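Local atomic coordinates of putative rhamnosidase (Streptomyces avermitilis, PDB entry 3W5M), a protein that hydrolyses terminal non-reducing alpha-L-rhamnose residues from alpha-L-rhamnosides such as citrus flavonoids and gum arabic, and binds L-rhamnose through a calcium-dependent carbohydrate-binding module. Residues S138-F143 with V283-G288; V231-W236 with A289-R294. One frame throughout, in Å; residues are numbered along the deposited sequence.

Interaction 1. Residues S138-F143 with V283-G288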
loop_
_atom_site.group_PDB
_atom_site.type_symbol
_atom_site.label_atom_id
_atom_site.label_comp_id
_atom_site.label_asym_id
_atom_site.label_seq_id
_atom_site.Cartn_x
_atom_site.Cartn_y
_atom_site.Cartn_z
ATOM N N SER A 138 14.114 36.556 11.049
ATOM C CA SER A 138 14.638 36.325 12.379
ATOM C C SER A 138 16.140 36.034 12.343
ATOM O O SER A 138 16.751 35.929 11.262
ATOM C CB SER A 138 13.898 35.176 13.066
ATOM O OG SER A 138 14.159 35.251 14.449
ATOM N N SER A 139 16.726 35.931 13.525
ATOM C CA SER A 139 18.158 35.656 13.651
ATOM C C SER A 139 18.388 34.515 14.601
ATOM O O SER A 139 17.648 34.365 15.601
ATOM C CB SER A 139 18.845 36.888 14.204
ATOM O OG SER A 139 18.717 37.941 13.273
ATOM N N TRP A 140 19.407 33.698 14.309
ATOM C CA TRP A 140 19.897 32.716 15.265
ATOM C C TRP A 140 20.694 33.460 16.313
ATOM O O TRP A 140 21.568 34.254 15.961
ATOM C CB TRP A 140 20.837 31.706 14.612
ATOM C CG TRP A 140 20.168 30.837 13.594
ATOM C CD1 TRP A 140 20.017 31.101 12.279
ATOM C CD2 TRP A 140 19.632 29.531 13.813
ATOM N NE1 TRP A 140 19.365 30.058 11.654
ATOM C CE2 TRP A 140 19.123 29.076 12.574
ATOM C CE3 TRP A 140 19.524 28.698 14.940
ATOM C CZ2 TRP A 140 18.532 27.810 12.417
ATOM C CZ3 TRP A 140 18.914 27.460 14.793
ATOM C CH2 TRP A 140 18.428 27.023 13.533
ATOM N N ILE A 141 20.365 33.252 17.586
ATOM C CA ILE A 141 21.061 33.956 18.657
ATOM C C ILE A 141 21.681 33.000 19.663
ATOM O O ILE A 141 21.283 31.825 19.770
ATOM C CB ILE A 141 20.164 35.009 19.382
ATOM C CG1 ILE A 141 18.956 34.371 20.066
ATOM C CG2 ILE A 141 19.712 36.055 18.409
ATOM C CD1 ILE A 141 18.304 35.309 21.068
ATOM N N TRP A 142 22.687 33.504 20.390
ATOM C CA TRP A 142 23.299 32.768 21.483
ATOM C C TRP A 142 23.804 33.757 22.499
ATOM O O TRP A 142 23.653 34.961 22.325
ATOM C CB TRP A 142 24.456 31.885 20.934
ATOM C CG TRP A 142 24.878 30.824 21.845
ATOM C CD1 TRP A 142 26.104 30.715 22.468
ATOM C CD2 TRP A 142 24.124 29.670 22.244
ATOM N NE1 TRP A 142 26.142 29.572 23.225
ATOM C CE2 TRP A 142 24.950 28.911 23.118
ATOM C CE3 TRP A 142 22.827 29.207 21.962
ATOM C CZ2 TRP A 142 24.515 27.716 23.730
ATOM C CZ3 TRP A 142 22.401 28.001 22.566
ATOM C CH2 TRP A 142 23.253 27.279 23.438
ATOM N N PHE A 143 24.398 33.250 23.570
ATOM C CA PHE A 143 25.146 34.097 24.488
ATOM C C PHE A 143 26.375 34.701 23.761
ATOM O O PHE A 143 26.960 34.033 22.877
ATOM C CB PHE A 143 25.558 33.296 25.729
ATOM C CG PHE A 143 26.294 34.131 26.744
ATOM C CD1 PHE A 143 25.589 34.905 27.664
ATOM C CD2 PHE A 143 27.690 34.231 26.706
ATOM C CE1 PHE A 143 26.262 35.703 28.575
ATOM C CE2 PHE A 143 28.366 35.057 27.600
ATOM C CZ PHE A 143 27.653 35.786 28.540
ATOM N N VAL A 283 23.727 37.906 17.920
ATOM C CA VAL A 283 23.268 37.252 16.697
ATOM C C VAL A 283 24.429 36.361 16.235
ATOM O O VAL A 283 25.573 36.851 16.029
ATOM C CB VAL A 283 22.879 38.265 15.608
ATOM C CG1 VAL A 283 22.595 37.569 14.270
ATOM C CG2 VAL A 283 21.671 39.090 16.035
ATOM N N ALA A 284 24.147 35.065 16.106
ATOM C CA ALA A 284 25.120 34.084 15.589
ATOM C C ALA A 284 25.104 34.064 14.051
ATOM O O ALA A 284 26.145 33.891 13.412
ATOM C CB ALA A 284 24.833 32.676 16.155
ATOM N N ALA A 285 23.916 34.231 13.467
ATOM C CA ALA A 285 23.706 34.303 12.004
ATOM C C ALA A 285 22.284 34.738 11.748
ATOM O O ALA A 285 21.376 34.345 12.495
ATOM C CB ALA A 285 23.918 32.941 11.357
ATOM N N ALA A 286 22.084 35.501 10.672
ATOM C CA ALA A 286 20.740 35.788 10.202
ATOM C C ALA A 286 20.154 34.472 9.667
ATOM O O ALA A 286 20.893 33.515 9.332
ATOM C CB ALA A 286 20.760 36.845 9.109
ATOM N N TRP A 287 18.826 34.405 9.593
ATOM C CA TRP A 287 18.225 33.218 9.022
ATOM C C TRP A 287 18.755 33.019 7.604
ATOM O O TRP A 287 18.846 33.961 6.829
ATOM C CB TRP A 287 16.720 33.346 8.987
ATOM C CG TRP A 287 16.079 32.154 8.386
ATOM C CD1 TRP A 287 15.810 30.966 8.991
ATOM C CD2 TRP A 287 15.628 32.035 7.031
ATOM N NE1 TRP A 287 15.212 30.105 8.084
ATOM C CE2 TRP A 287 15.093 30.743 6.881
ATOM C CE3 TRP A 287 15.644 32.895 5.926
ATOM C CZ2 TRP A 287 14.549 30.288 5.659
ATOM C CZ3 TRP A 287 15.113 32.436 4.703
ATOM C CH2 TRP A 287 14.566 31.150 4.595
ATOM N N GLY A 288 19.125 31.792 7.282
ATOM C CA GLY A 288 19.680 31.540 5.955
ATOM C C GLY A 288 21.184 31.513 5.966
ATOM O O GLY A 288 21.799 30.860 5.112
HETATM O O HOH W 1 20.218 29.741 8.904
#

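Interaction 2. Residues V231-W236 with A289-R294. With CA (calcium ion), chain B.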
loop_
_atom_site.group_PDB
_atom_site.type_symbol
_atom_site.label_atom_id
_atom_site.label_comp_id
_atom_site.label_asym_id
_atom_site.label_seq_id
_atom_site.Cartn_x
_atom_site.Cartn_y
_atom_site.Cartn_z
ATOM N N VAL A 231 30.802 20.554 21.788
ATOM C CA VAL A 231 31.555 21.692 21.286
ATOM C C VAL A 231 31.388 21.783 19.770
ATOM O O VAL A 231 31.656 20.820 19.039
ATOM C CB VAL A 231 33.048 21.603 21.684
ATOM C CG1 VAL A 231 33.855 22.719 21.034
ATOM C CG2 VAL A 231 33.194 21.678 23.192
ATOM N N GLY A 232 30.948 22.952 19.310
ATOM C CA GLY A 232 30.578 23.176 17.931
ATOM C C GLY A 232 29.457 24.200 17.895
ATOM O O GLY A 232 29.193 24.836 18.917
ATOM N N PRO A 233 28.809 24.367 16.732
ATOM C CA PRO A 233 27.798 25.431 16.507
ATOM C C PRO A 233 26.621 25.408 17.480
ATOM O O PRO A 233 26.160 24.344 17.872
ATOM C CB PRO A 233 27.325 25.184 15.078
ATOM C CG PRO A 233 28.462 24.462 14.415
ATOM C CD PRO A 233 29.108 23.622 15.489
ATOM N N ALA A 234 26.177 26.588 17.888
ATOM C CA ALA A 234 25.012 26.700 18.755
ATOM C C ALA A 234 24.278 27.937 18.361
ATOM O O ALA A 234 24.862 28.907 17.854
ATOM C CB ALA A 234 25.403 26.786 20.228
ATOM N N GLY A 235 22.974 27.898 18.590
ATOM C CA GLY A 235 22.139 29.051 18.348
ATOM C C GLY A 235 20.681 28.635 18.420
ATOM O O GLY A 235 20.351 27.457 18.234
ATOM N N TRP A 236 19.794 29.602 18.623
ATOM C CA TRP A 236 18.355 29.268 18.605
ATOM C C TRP A 236 17.660 30.438 17.922
ATOM O O TRP A 236 18.209 31.546 17.858
ATOM C CB TRP A 236 17.798 28.938 20.020
ATOM C CG TRP A 236 17.704 30.112 20.933
ATOM C CD1 TRP A 236 18.693 30.619 21.736
ATOM C CD2 TRP A 236 16.565 30.970 21.116
ATOM N NE1 TRP A 236 18.235 31.734 22.404
ATOM C CE2 TRP A 236 16.931 31.961 22.061
ATOM C CE3 TRP A 236 15.266 30.972 20.599
ATOM C CZ2 TRP A 236 16.050 32.966 22.490
ATOM C CZ3 TRP A 236 14.378 31.980 21.030
ATOM C CH2 TRP A 236 14.785 32.960 21.956
ATOM N N ALA A 289 21.783 32.212 6.929
ATOM C CA ALA A 289 23.234 32.185 7.130
ATOM C C ALA A 289 23.673 31.119 8.133
ATOM O O ALA A 289 22.873 30.299 8.587
ATOM C CB ALA A 289 23.727 33.557 7.559
ATOM N N GLY A 290 24.960 31.113 8.474
ATOM C CA GLY A 290 25.505 30.106 9.404
ATOM C C GLY A 290 25.520 28.723 8.773
ATOM O O GLY A 290 25.313 28.594 7.562
ATOM N N PRO A 291 25.758 27.681 9.574
ATOM C CA PRO A 291 25.738 26.330 8.997
ATOM C C PRO A 291 24.341 25.754 8.802
ATOM O O PRO A 291 24.209 24.634 8.292
ATOM C CB PRO A 291 26.473 25.495 10.041
ATOM C CG PRO A 291 26.310 26.237 11.321
ATOM C CD PRO A 291 26.132 27.683 10.996
ATOM N N TRP A 292 23.303 26.496 9.215
ATOM C CA TRP A 292 21.983 25.904 9.362
ATOM C C TRP A 292 21.091 26.009 8.121
ATOM O O TRP A 292 20.118 25.252 8.003
ATOM C CB TRP A 292 21.281 26.487 10.591
ATOM C CG TRP A 292 22.050 26.306 11.861
ATOM C CD1 TRP A 292 22.285 25.132 12.522
ATOM C CD2 TRP A 292 22.677 27.337 12.636
ATOM N NE1 TRP A 292 23.037 25.370 13.655
ATOM C CE2 TRP A 292 23.266 26.710 13.768
ATOM C CE3 TRP A 292 22.764 28.743 12.508
ATOM C CZ2 TRP A 292 23.966 27.425 14.744
ATOM C CZ3 TRP A 292 23.460 29.459 13.495
ATOM C CH2 TRP A 292 24.045 28.797 14.593
ATOM N N GLY A 293 21.418 26.945 7.215
ATOM C CA GLY A 293 20.690 27.151 5.959
ATOM C C GLY A 293 19.254 27.624 6.125
ATOM O O GLY A 293 18.884 28.184 7.168
ATOM N N ARG A 294 18.433 27.358 5.113
ATOM C CA ARG A 294 17.106 27.964 5.012
ATOM C C ARG A 294 16.034 27.125 5.711
ATOM O O ARG A 294 15.030 26.731 5.104
ATOM C CB ARG A 294 16.756 28.234 3.543
ATOM C CG ARG A 294 17.738 29.166 2.845
ATOM C CD ARG A 294 17.299 29.512 1.417
ATOM N NE ARG A 294 16.025 30.243 1.383
ATOM C CZ ARG A 294 15.895 31.573 1.340
ATOM N NH1 ARG A 294 16.956 32.370 1.319
ATOM N NH2 ARG A 294 14.688 32.120 1.319
HETATM CA CA CA B . 25.460 22.063 18.467
HETATM O O HOH W 2 27.761 21.328 18.475
HETATM O O HOH W 3 25.442 19.678 17.452
HETATM O O HOH W 4 25.790 21.795 15.874
#

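Interaction 1. Residues S138-F143 with V283-G288
Trp140 lays the CD1 edge of its indole along the backbone of Ala285 and Ala286, where the carbonyl oxygens of both residues lie near the ring plane; CD1 is 3.5 Å from Ala285 O. The backbone at this edge forms a classic beta bulge in a two-stranded antiparallel ribbon of the carbohydrate-binding module CBM67, with strand directions 166° apart. The bulge follows from the bridges: Trp140 pairs with Ala285, yet Ile141 pairs with Val283, so that Ala284 and Ala285 together face Trp140. Trp140 O accepts a 2.7 Å bond from Ala284 N and a weak, longer one from Ala285 N, while Trp140 N donates to Ala285 O at 2.8 Å. At the ribbon's end Trp287 N adds a bond to Ser138 O; the hydroxyl of Ser138 is hydrogen-bonded to Cys238 O and to Ser253 OG.

Ser139, Ile141 and Val283 occupy the other face, where Val283 CG1 meets Ser139 CB at 3.8 Å and CG2 meets CG2 of Ile141. Trp140 projects from the opposite face; with CG anti to the carbonyl carbon and beside the backbone N (chi1 -65°), its CD1 edge lies against Ala285 O. Its side chain passes about 4 Å from that of the rhamnose-binding Trp203. One water bridges the two segments, accepting from Trp140 NE1 at 2.9 Å and from Gly288 N at 2.8 Å.

Interaction 2. Residues V231-W236 with A289-R294
A backbone carbonyl, Ala234 O, meets the benzene-ring edge of Trp292, near the ring plane and 3.4 Å from CH2. This is the calcium-site loop of CBM67, where a loop leading into strand 235-244 of the beta-sandwich meets an irregular segment after strand 282-286. The contact is mainly apolar, without a hydrogen bond between the segments: Pro233 CB lies 4.0 Å from Pro291 CG, the two pyrrolidine rings crossing at a slant, and 4.1 Å from Trp292 CZ2. Pro291 also packs on its own neighbour, its CD 3.8 Å above one face of the Trp292 indole, toward the rim. Gly235, with no side chain, lets the indole come close to the strand: its backbone N is 4.0 Å from Trp292 CZ2, approached obliquely.

Trp292 has CG anti to its carbonyl carbon (chi1 -57°), which carries the six-membered ring to the backbone of Ala234 and Gly235 while NE1 donates to Asp179 OD2. Asp179 binds both calcium and rhamnose, so that hydrogen bond makes Trp292 a second-shell residue, consistent with a part in orienting the carboxylate. The indole also meets the rhamnose-binding Trp203 edge-to-face. Calcium is held by OD1 of Asp179, Asn180 and Asn228, by three waters, and by the carbonyl of the proline that touches Trp292: Pro233 O, 2.5 Å from the metal.

Following the chain from the N terminus, 138-143 comes first, then 231-236, 283-288 and, directly after it, 289-294. Interaction 1 closes a loop of 139 intervening residues and interaction 2 one of 52; because their segments alternate, the two closures cross. The first brings the start and end of CBM67 together, and the second ties its end to the calcium side of the sandwich. Their centres lie about 8 Å apart. They meet directly where Ile141 N lies 2.8 Å from Trp236 O, a probable hydrogen bond joining the ribbon to strand 235-244, and where the stacked indoles bring Trp140 CD2 within 3.5 Å of Trp292 CE3.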